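Local coordinates for protein Two-component system sensor histidine kinase (Bacteroides thetaiotaomicron, PDB 3OTT) that probably senses saccharides with its extracellular beta-propeller region and relays the signal as a histidine kinase that controls transcription, at residues I405-N417 with L449-N462. Sequence-based numbering, arbitrary orientation.
Sequences IHYNIVDNTGTYN and LMQSTSGQYIAEQN
L449 fills the hollow between Y407 and I409. Its CG sits over one face of the Y407 ring, 4.2 Å from the centroid, as a CH-pi contact, while CD1 reaches Y407 CD1 at 3.7 Å; the two methyls touch I409, CD1 at CG1 and CD2 at CD1, the side chains crossing at about a right angle. Y407 CG lies anti to its carbonyl carbon (chi1 -54°), which brings the ring alongside the last turn of helix 446-451; there the hydroxyl shares a water with M450 O and is hydrogen-bonded to R396 NE. Cut back to an alanine here, the side chain would probably leave L449 CG without the ring face it packs on, and R396 and the water without the phenol oxygen. On the sheet face of I409 and Y457, I409 CG1 rests against Y457 CB and CG2 against A459 CB. On the face of V410 and I458, V410 is the bump: CG2 meets I458 CD1 at 3.5 Å and CG1 meets Q456 NE2. I458 CG2 presses on N412 CA, 3.6 Å away. N408 ND2 grips G455 O at 2.8 Å, nearly in its own amide plane. Backbone bonds Y457 N to N408 O (2.7 Å), V410 N to Y457 O and A459 N to V410 O form a short parallel pairing that joins the outer strands of two neighbouring four-stranded antiparallel blades, 375-410 and 421-463, of a beta-propeller.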
ATOM      1  N   ILE B 405       3.392 -19.622  20.623  1.00 20.01           N
ATOM      2  CA  ILE B 405       3.311 -19.853  22.066  1.00 19.99           C
ATOM      3  C   ILE B 405       4.621 -19.313  22.622  1.00 18.67           C
ATOM      4  O   ILE B 405       5.697 -19.718  22.176  1.00 17.95           O
ATOM      5  CB  ILE B 405       3.222 -21.370  22.422  1.00 20.51           C
ATOM      6  CG1 ILE B 405       1.846 -21.924  22.125  1.00 25.67           C
ATOM      7  CG2 ILE B 405       3.540 -21.624  23.920  1.00 19.14           C
ATOM      8  CD1 ILE B 405       1.731 -22.558  20.819  1.00 31.03           C
ATOM      9  N   HIS B 406       4.514 -18.427  23.608  1.00 18.71           N
ATOM     10  CA  HIS B 406       5.625 -17.718  24.168  1.00 18.53           C
ATOM     11  C   HIS B 406       6.061 -18.445  25.438  1.00 18.83           C
ATOM     12  O   HIS B 406       5.204 -19.014  26.150  1.00 17.91           O
ATOM     13  CB  HIS B 406       5.144 -16.310  24.514  1.00 20.01           C
ATOM     14  CG  HIS B 406       6.185 -15.456  25.178  1.00 20.71           C
ATOM     15  ND1 HIS B 406       6.226 -15.264  26.540  1.00 23.39           N
ATOM     16  CD2 HIS B 406       7.220 -14.747  24.669  1.00 18.30           C
ATOM     17  CE1 HIS B 406       7.238 -14.459  26.846  1.00 21.37           C
ATOM     18  NE2 HIS B 406       7.848 -14.124  25.727  1.00 20.36           N
ATOM     19  N   TYR B 407       7.369 -18.429  25.689  1.00 17.67           N
ATOM     20  CA  TYR B 407       7.977 -19.004  26.890  1.00 18.80           C
ATOM     21  C   TYR B 407       8.951 -18.048  27.589  1.00 18.65           C
ATOM     22  O   TYR B 407       9.784 -17.389  26.942  1.00 18.14           O
ATOM     23  CB  TYR B 407       8.773 -20.304  26.552  1.00 18.40           C
ATOM     24  CG  TYR B 407       7.995 -21.361  25.824  1.00 18.95           C
ATOM     25  CD1 TYR B 407       7.193 -22.278  26.525  1.00 20.25           C
ATOM     26  CD2 TYR B 407       8.035 -21.443  24.435  1.00 16.79           C
ATOM     27  CE1 TYR B 407       6.463 -23.242  25.873  1.00 16.89           C
ATOM     28  CE2 TYR B 407       7.322 -22.435  23.758  1.00 20.01           C
ATOM     29  CZ  TYR B 407       6.541 -23.337  24.488  1.00 20.39           C
ATOM     30  OH  TYR B 407       5.803 -24.289  23.805  1.00 22.05           O
ATOM     31  N   ASN B 408       8.888 -18.032  28.904  1.00 19.81           N
ATOM     32  CA  ASN B 408       9.822 -17.307  29.778  1.00 21.36           C
ATOM     33  C   ASN B 408      10.760 -18.340  30.495  1.00 20.83           C
ATOM     34  O   ASN B 408      10.263 -19.191  31.270  1.00 21.81           O
ATOM     35  CB  ASN B 408       9.050 -16.588  30.912  1.00 22.41           C
ATOM     36  CG  ASN B 408       8.088 -15.505  30.423  1.00 29.13           C
ATOM     37  OD1 ASN B 408       8.493 -14.549  29.717  1.00 32.54           O
ATOM     38  ND2 ASN B 408       6.791 -15.626  30.843  1.00 30.26           N
ATOM     39  N   ILE B 409      12.058 -18.223  30.307  1.00 18.78           N
ATOM     40  CA  ILE B 409      13.041 -19.147  30.864  1.00 19.97           C
ATOM     41  C   ILE B 409      14.093 -18.408  31.683  1.00 20.63           C
ATOM     42  O   ILE B 409      14.662 -17.423  31.209  1.00 21.14           O
ATOM     43  CB  ILE B 409      13.742 -19.885  29.698  1.00 18.62           C
ATOM     44  CG1 ILE B 409      12.731 -20.781  28.954  1.00 17.74           C
ATOM     45  CG2 ILE B 409      14.998 -20.614  30.160  1.00 16.84           C
ATOM     46  CD1 ILE B 409      13.221 -21.193  27.565  1.00 12.08           C
ATOM     47  N   VAL B 410      14.348 -18.865  32.904  1.00 22.14           N
ATOM     48  CA  VAL B 410      15.380 -18.282  33.756  1.00 23.17           C
ATOM     49  C   VAL B 410      16.351 -19.351  34.238  1.00 23.11           C
ATOM     50  O   VAL B 410      16.008 -20.521  34.222  1.00 24.14           O
ATOM     51  CB  VAL B 410      14.794 -17.555  34.985  1.00 24.61           C
ATOM     52  CG1 VAL B 410      13.856 -16.417  34.549  1.00 25.13           C
ATOM     53  CG2 VAL B 410      14.074 -18.508  35.884  1.00 25.80           C
ATOM     54  N   ASP B 411      17.562 -18.965  34.660  1.00 21.75           N
ATOM     55  CA  ASP B 411      18.459 -19.940  35.287  1.00 21.97           C
ATOM     56  C   ASP B 411      17.960 -20.309  36.693  1.00 21.96           C
ATOM     57  O   ASP B 411      17.064 -19.655  37.243  1.00 22.30           O
ATOM     58  CB  ASP B 411      19.899 -19.386  35.316  1.00 21.16           C
ATOM     59  CG  ASP B 411      20.099 -18.374  36.424  1.00 23.45           C
ATOM     60  OD1 ASP B 411      19.344 -17.380  36.483  1.00 25.33           O
ATOM     61  OD2 ASP B 411      20.957 -18.609  37.295  1.00 26.23           O
ATOM     62  N   ASN B 412      18.548 -21.327  37.301  1.00 23.17           N
ATOM     63  CA  ASN B 412      18.132 -21.763  38.668  1.00 24.47           C
ATOM     64  C   ASN B 412      18.274 -20.699  39.786  1.00 25.05           C
ATOM     65  O   ASN B 412      17.517 -20.741  40.755  1.00 25.61           O
ATOM     66  CB  ASN B 412      18.877 -23.051  39.097  1.00 26.11           C
ATOM     67  CG  ASN B 412      20.375 -22.858  39.189  1.00 28.61           C
ATOM     68  OD1 ASN B 412      21.040 -22.701  38.183  1.00 35.26           O
ATOM     69  ND2 ASN B 412      20.910 -22.825  40.411  1.00 34.65           N
ATOM     70  N   THR B 413      19.227 -19.765  39.656  1.00 23.91           N
ATOM     71  CA  THR B 413      19.416 -18.712  40.688  1.00 24.86           C
ATOM     72  C   THR B 413      18.357 -17.601  40.479  1.00 24.93           C
ATOM     73  O   THR B 413      18.136 -16.763  41.333  1.00 24.45           O
ATOM     74  CB  THR B 413      20.846 -18.021  40.644  1.00 24.47           C
ATOM     75  OG1 THR B 413      20.997 -17.309  39.402  1.00 22.71           O
ATOM     76  CG2 THR B 413      22.024 -19.009  40.818  1.00 23.30           C
ATOM     77  N   GLY B 414      17.727 -17.602  39.311  1.00 24.75           N
ATOM     78  CA  GLY B 414      16.733 -16.605  38.983  1.00 26.29           C
ATOM     79  C   GLY B 414      17.296 -15.285  38.505  1.00 27.10           C
ATOM     80  O   GLY B 414      16.586 -14.311  38.529  1.00 28.65           O
ATOM     81  N   THR B 415      18.563 -15.253  38.085  1.00 27.23           N
ATOM     82  CA  THR B 415      19.290 -14.006  37.775  1.00 27.21           C
ATOM     83  C   THR B 415      19.288 -13.688  36.273  1.00 25.66           C
ATOM     84  O   THR B 415      19.158 -12.555  35.854  1.00 24.88           O
ATOM     85  CB  THR B 415      20.743 -14.148  38.238  1.00 27.40           C
ATOM     86  OG1 THR B 415      20.746 -14.499  39.618  1.00 30.75           O
ATOM     87  CG2 THR B 415      21.505 -12.841  38.072  1.00 29.51           C
ATOM     88  N   TYR B 416      19.449 -14.717  35.457  1.00 24.45           N
ATOM     89  CA  TYR B 416      19.559 -14.549  34.046  1.00 23.21           C
ATOM     90  C   TYR B 416      18.305 -15.108  33.413  1.00 22.87           C
ATOM     91  O   TYR B 416      17.651 -16.008  33.951  1.00 22.76           O
ATOM     92  CB  TYR B 416      20.787 -15.294  33.533  1.00 23.99           C
ATOM     93  CG  TYR B 416      22.062 -14.949  34.275  1.00 27.52           C
ATOM     94  CD1 TYR B 416      22.769 -15.940  34.939  1.00 30.38           C
ATOM     95  CD2 TYR B 416      22.577 -13.623  34.274  1.00 28.99           C
ATOM     96  CE1 TYR B 416      23.934 -15.644  35.616  1.00 36.33           C
ATOM     97  CE2 TYR B 416      23.740 -13.303  34.946  1.00 32.16           C
ATOM     98  CZ  TYR B 416      24.427 -14.322  35.620  1.00 37.40           C
ATOM     99  OH  TYR B 416      25.608 -14.060  36.316  1.00 42.55           O
ATOM    100  N   ASN B 417      17.956 -14.576  32.259  1.00 20.72           N
ATOM    101  CA  ASN B 417      16.765 -15.018  31.624  1.00 19.33           C
ATOM    102  C   ASN B 417      16.987 -14.985  30.121  1.00 17.90           C
ATOM    103  O   ASN B 417      18.082 -14.604  29.640  1.00 15.41           O
ATOM    104  CB  ASN B 417      15.574 -14.150  32.054  1.00 18.84           C
ATOM    105  CG  ASN B 417      15.718 -12.701  31.589  1.00 23.03           C
ATOM    106  OD1 ASN B 417      16.009 -12.441  30.411  1.00 24.05           O
ATOM    107  ND2 ASN B 417      15.531 -11.755  32.514  1.00 24.08           N
ATOM    108  N   LEU B 449       9.690 -28.246  28.718  1.00 24.29           N
ATOM    109  CA  LEU B 449       9.299 -26.878  28.458  1.00 23.10           C
ATOM    110  C   LEU B 449       7.915 -26.837  27.766  1.00 24.95           C
ATOM    111  O   LEU B 449       7.021 -26.087  28.206  1.00 24.72           O
ATOM    112  CB  LEU B 449      10.357 -26.173  27.621  1.00 21.76           C
ATOM    113  CG  LEU B 449      10.040 -24.764  27.177  1.00 20.10           C
ATOM    114  CD1 LEU B 449      10.064 -23.827  28.371  1.00 14.34           C
ATOM    115  CD2 LEU B 449      11.011 -24.352  26.063  1.00 16.09           C
ATOM    116  N   MET B 450       7.735 -27.633  26.703  1.00 25.48           N
ATOM    117  CA  MET B 450       6.469 -27.637  25.941  1.00 27.83           C
ATOM    118  C   MET B 450       5.254 -27.958  26.799  1.00 30.49           C
ATOM    119  O   MET B 450       4.135 -27.421  26.575  1.00 31.02           O
ATOM    120  CB  MET B 450       6.541 -28.619  24.770  1.00 27.72           C
ATOM    121  CG  MET B 450       7.336 -28.071  23.610  1.00 27.17           C
ATOM    122  SD  MET B 450       7.688 -29.190  22.254  1.00 32.19           S
ATOM    123  CE  MET B 450       6.081 -29.846  21.778  1.00 33.03           C
ATOM    124  N   GLN B 451       5.475 -28.807  27.801  1.00 32.21           N
ATOM    125  CA  GLN B 451       4.377 -29.228  28.652  1.00 36.27           C
ATOM    126  C   GLN B 451       4.213 -28.337  29.870  1.00 36.31           C
ATOM    127  O   GLN B 451       3.206 -28.408  30.536  1.00 37.23           O
ATOM    128  CB  GLN B 451       4.484 -30.727  29.038  1.00 37.37           C
ATOM    129  CG  GLN B 451       4.715 -31.658  27.850  1.00 42.71           C
ATOM    130  CD  GLN B 451       3.485 -31.846  26.929  1.00 51.79           C
ATOM    131  OE1 GLN B 451       2.494 -32.507  27.315  1.00 56.81           O
ATOM    132  NE2 GLN B 451       3.568 -31.318  25.691  1.00 49.86           N
ATOM    133  N   SER B 452       5.186 -27.488  30.149  1.00 36.73           N
ATOM    134  CA  SER B 452       5.095 -26.608  31.320  1.00 38.73           C
ATOM    135  C   SER B 452       3.896 -25.649  31.344  1.00 39.82           C
ATOM    136  O   SER B 452       3.424 -25.145  30.338  1.00 38.40           O
ATOM    137  CB  SER B 452       6.368 -25.781  31.532  1.00 37.92           C
ATOM    138  OG  SER B 452       6.163 -24.866  32.613  1.00 39.45           O
ATOM    139  N   THR B 453       3.440 -25.381  32.546  1.00 42.88           N
ATOM    140  CA  THR B 453       2.260 -24.574  32.718  1.00 45.49           C
ATOM    141  C   THR B 453       2.600 -23.417  33.668  1.00 45.42           C
ATOM    142  O   THR B 453       1.784 -22.550  33.931  1.00 45.68           O
ATOM    143  CB  THR B 453       1.083 -25.466  33.167  1.00 46.86           C
ATOM    144  OG1 THR B 453      -0.126 -24.748  32.983  1.00 51.04           O
ATOM    145  CG2 THR B 453       1.208 -25.948  34.637  1.00 49.19           C
ATOM    146  N   SER B 454       3.853 -23.409  34.118  1.00 45.03           N
ATOM    147  CA  SER B 454       4.348 -22.444  35.086  1.00 45.46           C
ATOM    148  C   SER B 454       4.447 -20.941  34.668  1.00 43.89           C
ATOM    149  O   SER B 454       4.385 -20.040  35.511  1.00 44.57           O
ATOM    150  CB  SER B 454       5.706 -22.913  35.580  1.00 45.28           C
ATOM    151  OG  SER B 454       6.051 -22.189  36.739  1.00 49.31           O
ATOM    152  N   GLY B 455       4.638 -20.622  33.403  1.00 41.47           N
ATOM    153  CA  GLY B 455       4.756 -19.179  33.138  1.00 39.03           C
ATOM    154  C   GLY B 455       6.152 -18.606  33.399  1.00 35.76           C
ATOM    155  O   GLY B 455       6.494 -17.538  32.884  1.00 35.88           O
ATOM    156  N   GLN B 456       6.927 -19.306  34.218  1.00 33.22           N
ATOM    157  CA  GLN B 456       8.367 -19.221  34.215  1.00 29.65           C
ATOM    158  C   GLN B 456       9.037 -20.649  34.211  1.00 27.06           C
ATOM    159  O   GLN B 456       8.872 -21.440  35.122  1.00 27.62           O
ATOM    160  CB  GLN B 456       8.792 -18.431  35.440  1.00 31.45           C
ATOM    161  CG  GLN B 456      10.243 -17.962  35.448  1.00 33.68           C
ATOM    162  CD  GLN B 456      10.583 -17.113  36.702  1.00 38.99           C
ATOM    163  OE1 GLN B 456      10.468 -17.580  37.845  1.00 39.48           O
ATOM    164  NE2 GLN B 456      11.030 -15.882  36.477  1.00 40.38           N
ATOM    165  N   TYR B 457       9.839 -20.971  33.226  1.00 23.49           N
ATOM    166  CA  TYR B 457      10.525 -22.252  33.248  1.00 21.47           C
ATOM    167  C   TYR B 457      11.961 -22.177  33.821  1.00 20.55           C
ATOM    168  O   TYR B 457      12.765 -21.323  33.394  1.00 17.88           O
ATOM    169  CB  TYR B 457      10.580 -22.821  31.846  1.00 19.53           C
ATOM    170  CG  TYR B 457      11.002 -24.254  31.873  1.00 24.97           C
ATOM    171  CD1 TYR B 457      10.073 -25.254  32.235  1.00 26.42           C
ATOM    172  CD2 TYR B 457      12.323 -24.635  31.609  1.00 23.37           C
ATOM    173  CE1 TYR B 457      10.441 -26.558  32.287  1.00 31.23           C
ATOM    174  CE2 TYR B 457      12.696 -25.963  31.676  1.00 27.91           C
ATOM    175  CZ  TYR B 457      11.734 -26.918  32.009  1.00 32.58           C
ATOM    176  OH  TYR B 457      12.043 -28.262  32.113  1.00 38.80           O
ATOM    177  N   ILE B 458      12.302 -23.082  34.739  1.00 18.73           N
ATOM    178  CA  ILE B 458      13.677 -23.128  35.225  1.00 18.09           C
ATOM    179  C   ILE B 458      14.583 -24.116  34.443  1.00 17.56           C
ATOM    180  O   ILE B 458      14.365 -25.341  34.450  1.00 17.85           O
ATOM    181  CB  ILE B 458      13.786 -23.440  36.746  1.00 19.02           C
ATOM    182  CG1 ILE B 458      12.715 -22.705  37.588  1.00 18.69           C
ATOM    183  CG2 ILE B 458      15.228 -23.228  37.225  1.00 17.34           C
ATOM    184  CD1 ILE B 458      12.900 -21.189  37.807  1.00 16.25           C
ATOM    185  N   ALA B 459      15.605 -23.569  33.806  1.00 16.09           N
ATOM    186  CA  ALA B 459      16.458 -24.289  32.879  1.00 16.35           C
ATOM    187  C   ALA B 459      17.263 -25.300  33.617  1.00 17.81           C
ATOM    188  O   ALA B 459      17.798 -24.981  34.653  1.00 17.77           O
ATOM    189  CB  ALA B 459      17.425 -23.335  32.197  1.00 14.65           C
ATOM    190  N   GLU B 460      17.433 -26.481  33.034  1.00 18.84           N
ATOM    191  CA  GLU B 460      18.260 -27.524  33.646  1.00 21.98           C
ATOM    192  C   GLU B 460      19.731 -27.046  33.798  1.00 21.40           C
ATOM    193  O   GLU B 460      20.387 -27.349  34.782  1.00 21.47           O
ATOM    194  CB  GLU B 460      18.192 -28.830  32.810  1.00 22.08           C
ATOM    195  CG  GLU B 460      16.888 -29.690  33.009  1.00 24.56           C
ATOM    196  CD  GLU B 460      15.598 -29.102  32.389  1.00 25.21           C
ATOM    197  OE1 GLU B 460      15.607 -28.135  31.614  1.00 24.01           O
ATOM    198  OE2 GLU B 460      14.511 -29.604  32.695  1.00 30.28           O
ATOM    199  N   GLN B 461      20.237 -26.319  32.803  1.00 20.88           N
ATOM    200  CA  GLN B 461      21.651 -25.941  32.778  1.00 21.30           C
ATOM    201  C   GLN B 461      21.770 -24.550  32.249  1.00 20.19           C
ATOM    202  O   GLN B 461      20.953 -24.108  31.408  1.00 17.91           O
ATOM    203  CB  GLN B 461      22.498 -26.870  31.867  1.00 20.78           C
ATOM    204  CG  GLN B 461      22.581 -28.367  32.299  1.00 27.53           C
ATOM    205  CD  GLN B 461      23.532 -29.257  31.399  1.00 31.12           C
ATOM    206  OE1 GLN B 461      23.621 -29.076  30.187  1.00 29.95           O
ATOM    207  NE2 GLN B 461      24.227 -30.202  32.022  1.00 32.13           N
ATOM    208  N   ASN B 462      22.854 -23.887  32.647  1.00 20.86           N
ATOM    209  CA  ASN B 462      23.175 -22.541  32.103  1.00 20.68           C
ATOM    210  C   ASN B 462      24.665 -22.481  31.973  1.00 20.30           C
ATOM    211  O   ASN B 462      25.391 -23.018  32.794  1.00 20.25           O
ATOM    212  CB  ASN B 462      22.537 -21.422  32.985  1.00 21.69           C
ATOM    213  CG  ASN B 462      23.010 -19.972  32.611  1.00 27.92           C
ATOM    214  OD1 ASN B 462      23.784 -19.340  33.378  1.00 35.84           O
ATOM    215  ND2 ASN B 462      22.536 -19.440  31.463  1.00 22.06           N
TER
HETATM  216  O   HOH W   1       3.681 -25.348  24.994  1.00 11.53           O